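Local coordinates for protein 4-hydroxybenzoyl-CoA thioesterase (Pseudomonas sp. CBS3, PDB 1LO7) that hydrolyses 4-hydroxybenzoyl-CoA to 4-hydroxybenzoate and coenzyme A, the last step in the conversion of 4-chlorobenzoate to 4-hydroxybenzoate, at residues I5-I11 with D75-E81; A34-F39 with I80-I84; Q94-V98 with L109-A113. One frame throughout, in Å; residues are numbered along the deposited sequence.

How the contacts relate
The three contacts belong to one hot dog fold, an antiparallel sheet curled about helix 25-41. Contact 1 pairs strand 4-10 with strand 77-87, contact 2 lays helix 25-41 against the next part of that same strand, and contact 3 joins the hairpin strands 91-101 and 107-123. Their centres lie about 10 to 12 Å apart. Contacts 1 and 2 share Ile80 and Glu81, and both close on strand 77-87 before contact 3 opens. Strand 91-101 pairs with strand 77-87, so the hydrogen bonding runs on from contact 1 to contact 3. Sheet and helix form the core, with substrate-binding Trp47 and Thr59 near Phe39. Contacts 1 and 2 also touch a second subunit of the homotetramer.

Contact 1. Residues I5-I11 with D75-E81; sequences ITMQQRI and DDVLTIE
Residues Thr6 to Arg10 run antiparallel to Val77 to Glu81, the strand axes 4.6 Å apart at closest and their directions 153° apart. Met7 with Ile80 and Gln9 with Leu78 form hydrogen-bonded pairs; Ile80 N reaches Met7 O at 2.7 Å in a nearly straight bond. Two more backbone bonds follow beyond the strand ends, outside the regular pairing: Ile11 N donates to Asp76 O and Asp75 N to Ile11 O. Thr6 CA lies 3.1 Å from Ile80 O, a CA-H...O contact. This pairing puts strand 4-10 beside strand 77-87 in the hot dog sheet, and side chains alternate between a helix-facing side and an outer side. On the first, Met7, Gln9, Leu78 and Ile80 line up, with Gln9 and Leu78 touching Trp30 of helix 25-41. Ile11 ends this row: with CG1 anti to the carbonyl carbon (chi1 -61°) and the chain extended beyond it, CD1 settles against Leu78 CG at 3.8 Å. The end of Gln9 bends away from Leu78, and its NE2 donates to Arg10 O at 2.9 Å, the acceptor lying close to the amide plane. On the outer side Thr6 CG2 meets Thr79 CG2 at 3.6 Å. Gln8 OE1 and Thr79 OG1 make a weak contact, and the Gln8 amide also lies against Val77 CG1. Arg10 rests CG on Val77 CG2 at 3.9 Å, while its guanidinium forms a salt bridge with Glu12. Asp75 OD1 lies 4.4 Å from Arg10 NE, beyond a salt bridge and with no N-H aimed at it; its salt bridge is to Arg36 of the second subunit.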
loop_
_atom_site.group_PDB
_atom_site.type_symbol
_atom_site.label_atom_id
_atom_site.label_comp_id
_atom_site.label_asym_id
_atom_site.label_seq_id
_atom_site.Cartn_x
_atom_site.Cartn_y
_atom_site.Cartn_z
ATOM N N ILE A 5 14.620 15.595 13.706
ATOM C CA ILE A 5 13.240 15.477 14.128
ATOM C C ILE A 5 12.958 13.985 14.314
ATOM O O ILE A 5 13.354 13.143 13.497
ATOM C CB ILE A 5 12.270 16.071 13.084
ATOM C CG1 ILE A 5 12.560 17.566 12.881
ATOM C CG2 ILE A 5 10.785 15.841 13.424
ATOM C CD1 ILE A 5 12.148 18.431 14.082
ATOM N N THR A 6 12.256 13.650 15.374
ATOM C CA THR A 6 11.977 12.252 15.576
ATOM C C THR A 6 10.507 11.999 15.558
ATOM O O THR A 6 9.693 12.836 15.974
ATOM C CB THR A 6 12.479 11.847 16.974
ATOM O OG1 THR A 6 13.889 11.819 16.994
ATOM C CG2 THR A 6 11.950 10.460 17.282
ATOM N N MET A 7 10.157 10.819 15.074
ATOM C CA MET A 7 8.768 10.387 15.042
ATOM C C MET A 7 8.689 8.899 15.234
ATOM O O MET A 7 9.635 8.175 14.947
ATOM C CB MET A 7 7.894 10.846 13.864
ATOM C CG MET A 7 8.299 10.210 12.568
ATOM S SD MET A 7 7.087 10.546 11.261
ATOM C CE MET A 7 5.684 9.555 11.794
ATOM N N GLN A 8 7.553 8.479 15.728
ATOM C CA GLN A 8 7.304 7.075 15.978
ATOM C C GLN A 8 6.346 6.493 14.973
ATOM O O GLN A 8 5.492 7.197 14.399
ATOM C CB GLN A 8 6.818 6.841 17.399
ATOM C CG GLN A 8 7.916 7.250 18.406
ATOM C CD GLN A 8 7.808 6.559 19.749
ATOM O OE1 GLN A 8 8.758 5.888 20.169
ATOM N NE2 GLN A 8 6.671 6.731 20.428
ATOM N N GLN A 9 6.508 5.182 14.763
ATOM C CA GLN A 9 5.678 4.461 13.829
ATOM C C GLN A 9 5.405 3.012 14.306
ATOM O O GLN A 9 6.326 2.206 14.505
ATOM C CB GLN A 9 6.285 4.547 12.412
ATOM C CG GLN A 9 5.444 3.728 11.415
ATOM C CD GLN A 9 4.055 4.314 11.294
ATOM O OE1 GLN A 9 3.960 5.511 11.033
ATOM N NE2 GLN A 9 2.993 3.520 11.550
ATOM N N ARG A 10 4.117 2.662 14.523
ATOM C CA ARG A 10 3.805 1.315 14.975
ATOM C C ARG A 10 3.627 0.429 13.766
ATOM O O ARG A 10 3.056 0.869 12.781
ATOM C CB ARG A 10 2.638 1.184 15.936
ATOM C CG ARG A 10 2.729 -0.155 16.706
ATOM C CD ARG A 10 1.593 -0.424 17.710
ATOM N NE ARG A 10 0.276 -0.492 17.054
ATOM C CZ ARG A 10 -0.883 -0.003 17.546
ATOM N NH1 ARG A 10 -0.974 0.607 18.732
ATOM N NH2 ARG A 10 -1.999 -0.124 16.825
ATOM N N ILE A 11 4.136 -0.774 13.842
ATOM C CA ILE A 11 4.045 -1.676 12.699
ATOM C C ILE A 11 2.791 -2.490 12.883
ATOM O O ILE A 11 2.545 -2.990 13.983
ATOM C CB ILE A 11 5.254 -2.602 12.616
ATOM C CG1 ILE A 11 6.559 -1.778 12.432
ATOM C CG2 ILE A 11 5.037 -3.624 11.471
ATOM C CD1 ILE A 11 7.868 -2.617 12.508
ATOM N N ASP A 75 3.515 -4.775 15.965
ATOM C CA ASP A 75 3.525 -4.402 17.377
ATOM C C ASP A 75 4.831 -3.747 17.760
ATOM O O ASP A 75 4.912 -3.083 18.783
ATOM C CB ASP A 75 3.021 -5.417 18.377
ATOM C CG ASP A 75 1.543 -5.654 18.169
ATOM O OD1 ASP A 75 0.747 -4.765 17.950
ATOM O OD2 ASP A 75 1.237 -6.893 18.133
ATOM N N ASP A 76 5.851 -3.910 16.929
ATOM C CA ASP A 76 7.079 -3.212 17.233
ATOM C C ASP A 76 6.823 -1.704 16.987
ATOM O O ASP A 76 6.152 -1.296 16.036
ATOM C CB ASP A 76 8.287 -3.608 16.308
ATOM C CG ASP A 76 8.812 -4.991 16.602
ATOM O OD1 ASP A 76 8.504 -5.566 17.619
ATOM O OD2 ASP A 76 9.559 -5.501 15.650
ATOM N N VAL A 77 7.379 -0.879 17.864
ATOM C CA VAL A 77 7.250 0.543 17.728
ATOM C C VAL A 77 8.598 1.059 17.232
ATOM O O VAL A 77 9.588 0.951 17.943
ATOM C CB VAL A 77 6.846 1.221 19.040
ATOM C CG1 VAL A 77 6.991 2.736 18.900
ATOM C CG2 VAL A 77 5.402 0.850 19.349
ATOM N N LEU A 78 8.615 1.610 16.018
ATOM C CA LEU A 78 9.836 2.132 15.480
ATOM C C LEU A 78 10.009 3.599 15.816
ATOM O O LEU A 78 9.043 4.359 15.917
ATOM C CB LEU A 78 9.847 2.020 13.938
ATOM C CG LEU A 78 9.575 0.631 13.370
ATOM C CD1 LEU A 78 9.412 0.781 11.863
ATOM C CD2 LEU A 78 10.786 -0.250 13.608
ATOM N N THR A 79 11.283 3.995 15.953
ATOM C CA THR A 79 11.595 5.364 16.194
ATOM C C THR A 79 12.398 5.811 14.984
ATOM O O THR A 79 13.404 5.170 14.651
ATOM C CB THR A 79 12.379 5.575 17.487
ATOM O OG1 THR A 79 11.509 5.345 18.565
ATOM C CG2 THR A 79 12.812 7.024 17.535
ATOM N N ILE A 80 11.913 6.851 14.309
ATOM C CA ILE A 80 12.615 7.363 13.142
ATOM C C ILE A 80 13.255 8.750 13.442
ATOM O O ILE A 80 12.564 9.657 13.930
ATOM C CB ILE A 80 11.685 7.460 11.942
ATOM C CG1 ILE A 80 10.896 6.153 11.828
ATOM C CG2 ILE A 80 12.528 7.771 10.684
ATOM C CD1 ILE A 80 9.970 6.140 10.615
ATOM N N GLU A 81 14.553 8.900 13.169
ATOM C CA GLU A 81 15.259 10.169 13.373
ATOM C C GLU A 81 15.666 10.682 12.002
ATOM O O GLU A 81 16.315 9.984 11.238
ATOM C CB GLU A 81 16.460 9.965 14.300
ATOM C CG GLU A 81 17.157 11.267 14.658
ATOM C CD GLU A 81 18.036 11.085 15.857
ATOM O OE1 GLU A 81 17.934 10.106 16.568
ATOM O OE2 GLU A 81 18.848 12.093 16.096
#

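Contact 2. Residues A34-F39 with I80-I84; sequences ASRNYF and IETCI
Helix-on-sheet packing near the centre of the chain brings Ala34, Tyr38 and Phe39 of helix 25-41 onto Ile80, Thr82 and Ile84 of strand 77-87, with no direct hydrogen bond between the segments. The short helix and strand axes pass 8.5 Å apart at an angle of 60°. Ala34 and Tyr38, one helical turn apart, both turn toward the strand. Ala34 CB touches Ile80 CG2 at 3.9 Å and Thr82 OG1 at 3.6 Å. That hydroxyl is hydrogen-bonded to His96 ND1 of the adjoining strand, so a buried polar atom has a partner within the sheet. In the hot dog fold a long helix is wrapped by a curved antiparallel sheet, and strand 77-87 lies against that helix here. Tyr38 carries much of the contact. Its CG is anti to the backbone N (chi1 172°), which sends the ring along the strand from Thr82 to Ile84. Tyr38 CB meets Thr82 CG2, Tyr38 CD1 lies 3.6 Å from Thr82 O, and the phenol end crosses Ile84 at about a right angle; the closest approach, Tyr38 OH to Ile84 CG1 at 3.1 Å, is tight. A water links Tyr38 OH, at a short 2.5 Å, to Ile84 N, from which it accepts at 2.8 Å. Phe39 CZ reaches Ile84 CD1 more loosely, while Tyr38 CD2 sits over one face of the Phe39 ring, toward its rim. Phe39 also meets Phe119 edge-to-face, and its side chain is about 4 Å from those of the substrate-binding residues Trp47 and Thr59.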
loop_
_atom_site.group_PDB
_atom_site.type_symbol
_atom_site.label_atom_id
_atom_site.label_comp_id
_atom_site.label_asym_id
_atom_site.label_seq_id
_atom_site.Cartn_x
_atom_site.Cartn_y
_atom_site.Cartn_z
ATOM N N ALA A 34 8.152 10.484 7.330
ATOM C CA ALA A 34 9.123 11.148 8.222
ATOM C C ALA A 34 9.770 12.349 7.501
ATOM O O ALA A 34 10.099 13.355 8.094
ATOM C CB ALA A 34 10.211 10.174 8.657
ATOM N N SER A 35 9.987 12.234 6.190
ATOM C CA SER A 35 10.589 13.340 5.412
ATOM C C SER A 35 9.721 14.610 5.473
ATOM O O SER A 35 10.190 15.743 5.662
ATOM C CB SER A 35 10.716 12.903 3.943
ATOM O OG SER A 35 11.042 14.003 3.087
ATOM N N ARG A 36 8.420 14.400 5.279
ATOM C CA ARG A 36 7.482 15.508 5.261
ATOM C C ARG A 36 7.281 16.035 6.668
ATOM O O ARG A 36 7.138 17.248 6.865
ATOM C CB ARG A 36 6.147 15.078 4.678
ATOM C CG ARG A 36 5.348 16.271 4.150
ATOM C CD ARG A 36 4.045 15.821 3.495
ATOM N NE ARG A 36 3.129 15.180 4.476
ATOM C CZ ARG A 36 2.313 15.849 5.300
ATOM N NH1 ARG A 36 2.214 17.168 5.309
ATOM N NH2 ARG A 36 1.560 15.155 6.147
ATOM N N ASN A 37 7.237 15.105 7.631
ATOM C CA ASN A 37 7.068 15.468 9.030
ATOM C C ASN A 37 8.199 16.413 9.470
ATOM O O ASN A 37 8.016 17.356 10.286
ATOM C CB ASN A 37 7.060 14.189 9.917
ATOM C CG ASN A 37 6.915 14.557 11.412
ATOM O OD1 ASN A 37 5.806 14.949 11.862
ATOM N ND2 ASN A 37 8.002 14.466 12.163
ATOM N N TYR A 38 9.408 16.137 8.939
ATOM C CA TYR A 38 10.571 16.973 9.271
ATOM C C TYR A 38 10.291 18.392 8.842
ATOM O O TYR A 38 10.418 19.321 9.613
ATOM C CB TYR A 38 11.790 16.452 8.487
ATOM C CG TYR A 38 13.001 17.336 8.595
ATOM C CD1 TYR A 38 13.893 17.211 9.666
ATOM C CD2 TYR A 38 13.258 18.289 7.609
ATOM C CE1 TYR A 38 15.024 18.029 9.759
ATOM C CE2 TYR A 38 14.381 19.117 7.677
ATOM C CZ TYR A 38 15.253 18.980 8.758
ATOM O OH TYR A 38 16.341 19.815 8.792
ATOM N N PHE A 39 9.879 18.574 7.587
ATOM C CA PHE A 39 9.613 19.920 7.124
ATOM C C PHE A 39 8.459 20.581 7.885
ATOM O O PHE A 39 8.559 21.783 8.205
ATOM C CB PHE A 39 9.328 19.911 5.601
ATOM C CG PHE A 39 10.577 19.567 4.826
ATOM C CD1 PHE A 39 11.692 20.389 4.951
ATOM C CD2 PHE A 39 10.670 18.440 3.997
ATOM C CE1 PHE A 39 12.875 20.115 4.261
ATOM C CE2 PHE A 39 11.853 18.143 3.310
ATOM C CZ PHE A 39 12.955 18.992 3.432
ATOM N N ILE A 80 11.913 6.851 14.309
ATOM C CA ILE A 80 12.615 7.363 13.142
ATOM C C ILE A 80 13.255 8.750 13.442
ATOM O O ILE A 80 12.564 9.657 13.930
ATOM C CB ILE A 80 11.685 7.460 11.942
ATOM C CG1 ILE A 80 10.896 6.153 11.828
ATOM C CG2 ILE A 80 12.528 7.771 10.684
ATOM C CD1 ILE A 80 9.970 6.140 10.615
ATOM N N GLU A 81 14.553 8.900 13.169
ATOM C CA GLU A 81 15.259 10.169 13.373
ATOM C C GLU A 81 15.666 10.682 12.002
ATOM O O GLU A 81 16.315 9.984 11.238
ATOM C CB GLU A 81 16.460 9.965 14.300
ATOM C CG GLU A 81 17.157 11.267 14.658
ATOM C CD GLU A 81 18.036 11.085 15.857
ATOM O OE1 GLU A 81 17.934 10.106 16.568
ATOM O OE2 GLU A 81 18.848 12.093 16.096
ATOM N N THR A 82 15.215 11.896 11.689
ATOM C CA THR A 82 15.456 12.504 10.401
ATOM C C THR A 82 16.170 13.856 10.502
ATOM O O THR A 82 15.847 14.695 11.333
ATOM C CB THR A 82 14.070 12.746 9.711
ATOM O OG1 THR A 82 13.393 11.511 9.555
ATOM C CG2 THR A 82 14.216 13.406 8.338
ATOM N N CYS A 83 17.158 14.035 9.627
ATOM C CA CYS A 83 17.890 15.294 9.557
ATOM C C CYS A 83 18.337 15.537 8.133
ATOM O O CYS A 83 18.288 14.662 7.277
ATOM C CB CYS A 83 19.102 15.347 10.500
ATOM S SG CYS A 83 20.442 14.274 9.938
ATOM N N ILE A 84 18.753 16.760 7.873
ATOM C CA ILE A 84 19.263 17.103 6.593
ATOM C C ILE A 84 20.783 16.990 6.784
ATOM O O ILE A 84 21.365 17.677 7.621
ATOM C CB ILE A 84 18.912 18.511 6.186
ATOM C CG1 ILE A 84 17.394 18.645 6.116
ATOM C CG2 ILE A 84 19.598 18.828 4.832
ATOM C CD1 ILE A 84 16.849 18.023 4.835
HETATM O O HOH W 1 18.530 18.980 9.633
#

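Contact 3. Residues Q94-V98 with L109-A113; sequences QRHSV and LVMRA
Val98 faces two residues of the partner strand at once: Val98 O accepts from Val110 N at 2.7 Å and from Met111 N at 3.2 Å, the signature of a classic beta bulge. Val110 has a backbone psi of -51°, far from the extended value, which turns the chain and fits the extra residue opposite Val98. Beyond the bulge the register is regular, with Val98 and Met111, Ser97 and Arg112, and His96 and Ala113 facing each other in antiparallel fashion. Val98 N donates to Met111 O, and His96 exchanges two backbone bonds with Ala113. On the side of the sheet that bears His96, Val98, Met111 and Ala113, Met111 SD lies 3.6 Å from Val98 CG2. Met111 reaches it by folding: CG stands between the backbone N and the carbonyl carbon (chi1 71°), and the chain bends again at the next two torsions. His96 and Ala113 both touch Leu31 of helix 25-41, and the imidazole is hydrogen-bonded through ND1 to Thr82 and through NE2 to Glu115. The other side carries Ser97, Arg112 and Arg95. Arg112 holds Ser97 OG side-on, from the edge of its guanidinium: NE donates at 2.8 Å along a fairly straight line, and NH2 adds a more bent bond at 3.3 Å. Leu109 CD1 sits over one face of the same group, toward its rim. Arg95 crosses Arg112 obliquely, CD to CD 4.2 Å, with the two guanidinium planes 39° apart; Arg95 NE forms a salt bridge with Asp114. Two bonds to one hydroxyl oxygen should restrict rotation of the Arg112 guanidinium, and the carboxylate of Asp114 probably eases the proximity of the two positive charges.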
loop_
_atom_site.group_PDB
_atom_site.type_symbol
_atom_site.label_atom_id
_atom_site.label_comp_id
_atom_site.label_asym_id
_atom_site.label_seq_id
_atom_site.Cartn_x
_atom_site.Cartn_y
_atom_site.Cartn_z
ATOM N N GLN A 94 18.677 13.908 2.746
ATOM C CA GLN A 94 17.906 13.747 3.961
ATOM C C GLN A 94 18.180 12.328 4.514
ATOM O O GLN A 94 17.932 11.321 3.846
ATOM C CB GLN A 94 16.384 13.950 3.711
ATOM C CG GLN A 94 15.574 14.196 4.984
ATOM C CD GLN A 94 14.162 14.693 4.653
ATOM O OE1 GLN A 94 13.567 15.490 5.399
ATOM N NE2 GLN A 94 13.630 14.250 3.533
ATOM N N ARG A 95 18.704 12.286 5.716
ATOM C CA ARG A 95 19.033 11.017 6.340
ATOM C C ARG A 95 17.977 10.607 7.353
ATOM O O ARG A 95 17.476 11.437 8.138
ATOM C CB ARG A 95 20.399 11.104 7.050
ATOM C CG ARG A 95 20.650 9.864 7.952
ATOM C CD ARG A 95 22.111 9.713 8.353
ATOM N NE ARG A 95 22.928 9.435 7.181
ATOM C CZ ARG A 95 24.242 9.269 7.238
ATOM N NH1 ARG A 95 24.914 9.358 8.384
ATOM N NH2 ARG A 95 24.891 9.019 6.127
ATOM N N HIS A 96 17.644 9.297 7.331
ATOM C CA HIS A 96 16.679 8.751 8.258
ATOM C C HIS A 96 17.258 7.523 8.962
ATOM O O HIS A 96 17.759 6.621 8.288
ATOM C CB HIS A 96 15.388 8.300 7.591
ATOM C CG HIS A 96 14.744 9.262 6.656
ATOM N ND1 HIS A 96 13.878 10.219 7.110
ATOM C CD2 HIS A 96 14.814 9.329 5.307
ATOM C CE1 HIS A 96 13.449 10.875 6.045
ATOM N NE2 HIS A 96 14.019 10.376 4.942
ATOM N N SER A 97 17.215 7.503 10.294
ATOM C CA SER A 97 17.694 6.343 11.048
ATOM C C SER A 97 16.490 5.741 11.763
ATOM O O SER A 97 15.775 6.448 12.500
ATOM C CB SER A 97 18.775 6.730 12.023
ATOM O OG SER A 97 19.810 7.348 11.255
ATOM N N VAL A 98 16.245 4.434 11.531
ATOM C CA VAL A 98 15.087 3.737 12.117
ATOM C C VAL A 98 15.561 2.720 13.156
ATOM O O VAL A 98 16.398 1.846 12.873
ATOM C CB VAL A 98 14.270 2.973 11.045
ATOM C CG1 VAL A 98 13.033 2.317 11.679
ATOM C CG2 VAL A 98 13.874 3.923 9.898
ATOM N N LEU A 109 19.429 -0.721 15.868
ATOM C CA LEU A 109 19.233 -0.056 14.589
ATOM C C LEU A 109 18.521 -1.057 13.705
ATOM O O LEU A 109 18.923 -2.221 13.642
ATOM C CB LEU A 109 20.616 0.341 14.019
ATOM C CG LEU A 109 20.597 0.811 12.579
ATOM C CD1 LEU A 109 19.962 2.191 12.492
ATOM C CD2 LEU A 109 22.026 0.882 12.038
ATOM N N VAL A 110 17.433 -0.643 13.050
ATOM C CA VAL A 110 16.642 -1.511 12.171
ATOM C C VAL A 110 16.978 -1.275 10.707
ATOM O O VAL A 110 17.262 -2.199 9.927
ATOM C CB VAL A 110 15.113 -1.376 12.420
ATOM C CG1 VAL A 110 14.336 -2.129 11.356
ATOM C CG2 VAL A 110 14.742 -1.962 13.773
ATOM N N MET A 111 16.932 0.002 10.317
ATOM C CA MET A 111 17.266 0.339 8.946
ATOM C C MET A 111 17.683 1.799 8.846
ATOM O O MET A 111 17.465 2.596 9.769
ATOM C CB MET A 111 16.178 -0.066 7.910
ATOM C CG MET A 111 14.911 0.758 7.951
ATOM S SD MET A 111 14.941 2.229 6.905
ATOM C CE MET A 111 15.073 1.705 5.174
ATOM N N ARG A 112 18.304 2.140 7.736
ATOM C CA ARG A 112 18.720 3.527 7.557
ATOM C C ARG A 112 18.646 3.884 6.085
ATOM O O ARG A 112 18.824 3.012 5.223
ATOM C CB ARG A 112 20.152 3.738 8.068
ATOM C CG ARG A 112 20.639 5.177 7.822
ATOM C CD ARG A 112 21.942 5.552 8.568
ATOM N NE ARG A 112 21.836 5.795 10.029
ATOM C CZ ARG A 112 22.524 5.155 11.005
ATOM N NH1 ARG A 112 23.426 4.205 10.754
ATOM N NH2 ARG A 112 22.307 5.521 12.265
ATOM N N ALA A 113 18.378 5.165 5.786
ATOM C CA ALA A 113 18.353 5.529 4.400
ATOM C C ALA A 113 18.795 6.990 4.228
ATOM O O ALA A 113 18.463 7.837 5.063
ATOM C CB ALA A 113 16.948 5.382 3.789
#